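Local coordinates for L-iditol 2-dehydrogenase (Clostridium scindens, PDB 4OH1), which is a zinc-binding dehydrogenase of the alcohol dehydrogenase family that probably oxidises L-iditol or related polyols with NAD+, at residues Gly78-Val83 against Met90-Gly95. Sequence-based numbering, arbitrary orientation.
Sequences GVIDKV and MGFKVG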
ATOM      1  N   GLY A  78     -12.976  17.307  27.769  1.00 37.40           N
ATOM      2  CA  GLY A  78     -13.930  17.818  28.709  1.00 39.43           C
ATOM      3  C   GLY A  78     -15.326  17.386  28.346  1.00 43.98           C
ATOM      4  O   GLY A  78     -15.518  16.318  27.778  1.00 38.66           O
ATOM      5  N   VAL A  79     -16.302  18.240  28.677  1.00 44.85           N
ATOM      6  CA  VAL A  79     -17.725  17.906  28.538  1.00 40.81           C
ATOM      7  C   VAL A  79     -18.400  19.050  27.759  1.00 39.65           C
ATOM      8  O   VAL A  79     -18.092  20.218  27.961  1.00 39.32           O
ATOM      9  CB  VAL A  79     -18.340  17.716  29.913  1.00 45.16           C
ATOM     10  CG1 VAL A  79     -19.765  17.367  29.807  1.00 50.35           C
ATOM     11  CG2 VAL A  79     -17.633  16.590  30.650  1.00 47.56           C
ATOM     12  N   ILE A  80     -19.292  18.714  26.842  1.00 38.43           N
ATOM     13  CA  ILE A  80     -20.043  19.704  26.121  1.00 38.74           C
ATOM     14  C   ILE A  80     -20.919  20.520  27.102  1.00 42.52           C
ATOM     15  O   ILE A  80     -21.645  19.962  27.915  1.00 38.83           O
ATOM     16  CB  ILE A  80     -20.914  19.079  25.054  1.00 39.96           C
ATOM     17  CG1 ILE A  80     -20.035  18.389  24.002  1.00 39.24           C
ATOM     18  CG2 ILE A  80     -21.787  20.155  24.392  1.00 42.74           C
ATOM     19  CD1 ILE A  80     -20.737  18.021  22.681  1.00 38.72           C
ATOM     20  N   ASP A  81     -20.794  21.838  26.996  1.00 41.86           N
ATOM     21  CA  ASP A  81     -21.458  22.796  27.852  1.00 43.38           C
ATOM     22  C   ASP A  81     -22.597  23.518  27.123  1.00 43.92           C
ATOM     23  O   ASP A  81     -23.561  23.895  27.745  1.00 44.78           O
ATOM     24  CB  ASP A  81     -20.453  23.845  28.267  1.00 45.16           C
ATOM     25  CG  ASP A  81     -21.015  24.824  29.245  1.00 49.69           C
ATOM     26  OD1 ASP A  81     -21.327  24.379  30.369  1.00 55.20           O
ATOM     27  OD2 ASP A  81     -21.116  26.028  28.910  1.00 47.04           O
ATOM     28  N   LYS A  82     -22.489  23.701  25.814  1.00 41.27           N
ATOM     29  CA  LYS A  82     -23.516  24.352  25.040  1.00 42.06           C
ATOM     30  C   LYS A  82     -23.298  24.101  23.552  1.00 43.92           C
ATOM     31  O   LYS A  82     -22.153  24.057  23.071  1.00 42.13           O
ATOM     32  CB  LYS A  82     -23.456  25.838  25.284  1.00 48.21           C
ATOM     33  CG  LYS A  82     -24.364  26.656  24.412  1.00 51.05           C
ATOM     34  CD  LYS A  82     -24.532  28.055  24.971  1.00 56.96           C
ATOM     35  CE  LYS A  82     -25.417  28.962  24.078  1.00 60.35           C
ATOM     36  NZ  LYS A  82     -25.331  30.350  24.590  1.00 63.44           N
ATOM     37  N   VAL A  83     -24.399  23.927  22.842  1.00 45.03           N
ATOM     38  CA  VAL A  83     -24.420  23.454  21.465  1.00 46.82           C
ATOM     39  C   VAL A  83     -25.227  24.447  20.582  1.00 47.17           C
ATOM     40  O   VAL A  83     -26.341  24.770  20.899  1.00 47.76           O
ATOM     41  CB  VAL A  83     -25.129  22.054  21.417  1.00 50.25           C
ATOM     42  CG1 VAL A  83     -25.143  21.521  20.006  1.00 55.71           C
ATOM     43  CG2 VAL A  83     -24.413  21.041  22.253  1.00 51.44           C
HETATM   44  N   MSE A  90     -27.001  17.577  14.469  1.00 53.59           N
HETATM   45  CA  MSE A  90     -26.057  16.529  14.092  1.00 50.07           C
HETATM   46  C   MSE A  90     -25.778  15.574  15.251  1.00 48.65           C
HETATM   47  O   MSE A  90     -24.847  14.747  15.204  1.00 49.33           O
HETATM   48  CB  MSE A  90     -24.750  17.145  13.622  1.00 55.10           C
HETATM   49  CG  MSE A  90     -24.931  18.022  12.420  1.00 64.61           C
HETATM   50 SE   MSE A  90     -25.200  17.005  10.766  0.75 79.11          SE
HETATM   51  CE  MSE A  90     -26.687  18.097  10.048  1.00 81.54           C
ATOM     52  N   GLY A  91     -26.546  15.700  16.320  1.00 47.32           N
ATOM     53  CA  GLY A  91     -26.435  14.769  17.435  1.00 46.57           C
ATOM     54  C   GLY A  91     -25.585  15.205  18.622  1.00 47.40           C
ATOM     55  O   GLY A  91     -25.460  14.467  19.604  1.00 47.46           O
ATOM     56  N   PHE A  92     -24.972  16.379  18.599  1.00 46.82           N
ATOM     57  CA  PHE A  92     -24.152  16.741  19.775  1.00 41.87           C
ATOM     58  C   PHE A  92     -25.085  17.277  20.846  1.00 45.20           C
ATOM     59  O   PHE A  92     -26.018  18.019  20.547  1.00 45.62           O
ATOM     60  CB  PHE A  92     -23.111  17.787  19.401  1.00 41.37           C
ATOM     61  CG  PHE A  92     -22.106  17.318  18.385  1.00 38.99           C
ATOM     62  CD1 PHE A  92     -20.993  16.616  18.773  1.00 38.24           C
ATOM     63  CD2 PHE A  92     -22.278  17.589  17.060  1.00 37.83           C
ATOM     64  CE1 PHE A  92     -20.056  16.213  17.858  1.00 38.42           C
ATOM     65  CE2 PHE A  92     -21.373  17.173  16.131  1.00 40.49           C
ATOM     66  CZ  PHE A  92     -20.227  16.484  16.534  1.00 38.69           C
ATOM     67  N   LYS A  93     -24.828  16.933  22.096  1.00 45.09           N
ATOM     68  CA  LYS A  93     -25.707  17.275  23.185  1.00 45.80           C
ATOM     69  C   LYS A  93     -24.878  17.699  24.389  1.00 46.20           C
ATOM     70  O   LYS A  93     -23.796  17.152  24.610  1.00 42.84           O
ATOM     71  CB  LYS A  93     -26.552  16.057  23.612  1.00 49.99           C
ATOM     72  CG  LYS A  93     -27.633  15.555  22.635  1.00 53.11           C
ATOM     73  CD  LYS A  93     -28.623  16.624  22.313  1.00 56.74           C
ATOM     74  CE  LYS A  93     -29.291  16.332  21.004  1.00 64.08           C
ATOM     75  NZ  LYS A  93     -29.978  14.993  21.054  1.00 67.99           N
ATOM     76  N   VAL A  94     -25.401  18.648  25.183  1.00 43.63           N
ATOM     77  CA  VAL A  94     -24.799  18.959  26.471  1.00 41.34           C
ATOM     78  C   VAL A  94     -24.675  17.688  27.341  1.00 42.85           C
ATOM     79  O   VAL A  94     -25.555  16.846  27.338  1.00 43.89           O
ATOM     80  CB  VAL A  94     -25.565  20.018  27.215  1.00 43.86           C
ATOM     81  CG1 VAL A  94     -25.088  20.138  28.701  1.00 44.94           C
ATOM     82  CG2 VAL A  94     -25.521  21.400  26.518  1.00 45.84           C
ATOM     83  N   GLY A  95     -23.557  17.573  28.082  1.00 44.41           N
ATOM     84  CA  GLY A  95     -23.228  16.405  28.893  1.00 42.40           C
ATOM     85  C   GLY A  95     -22.320  15.387  28.204  1.00 41.60           C
ATOM     86  O   GLY A  95     -21.793  14.494  28.858  1.00 41.45           O
TER
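Ile80 points from strand 75-83 toward the returning chain and packs against the carbonyl oxygen of Lys93, with Ile80 CB 3.5 Å from Lys93 O. Its CG1 stands anti to its own carbonyl carbon (chi1 -63°) and carries CD1 onward to Phe92 CB, 4.1 Å away, where the two side chains cross at about a right angle. Val83, partly exposed, continues the packing along the strand: its CG1 lies 3.6 Å from Phe92 O, an oxygen that the contact buries without a polar partner. The solvent side, at Val94 and Gly95, is exposed rather than slack. Val94 brings CG1 near Ile80 O and CG2 over the face of the Asp81 carbonyl, 3.4 Å from Asp81 O; the looser apolar touch is CG2 to Val83 CG2, 4.4 Å apart. One nearly straight hydrogen bond (175°) fastens this outer edge, from Gly95 N to Ile80 O at 3.1 Å. The example, in the GroES-like domain and away from the zinc sites, illustrates how a helical connection between antiparallel strands can fold back on the strand it leaves: helix 85-89 ends in a Schellman motif with Gly91 as C-prime residue, and the chain then runs past Ile80 into strand 97-100, which pairs with 75-83. On its other side strand 75-83 pairs with strand 35-44, where Asp81 and Lys82 face Arg37 in a classic beta bulge.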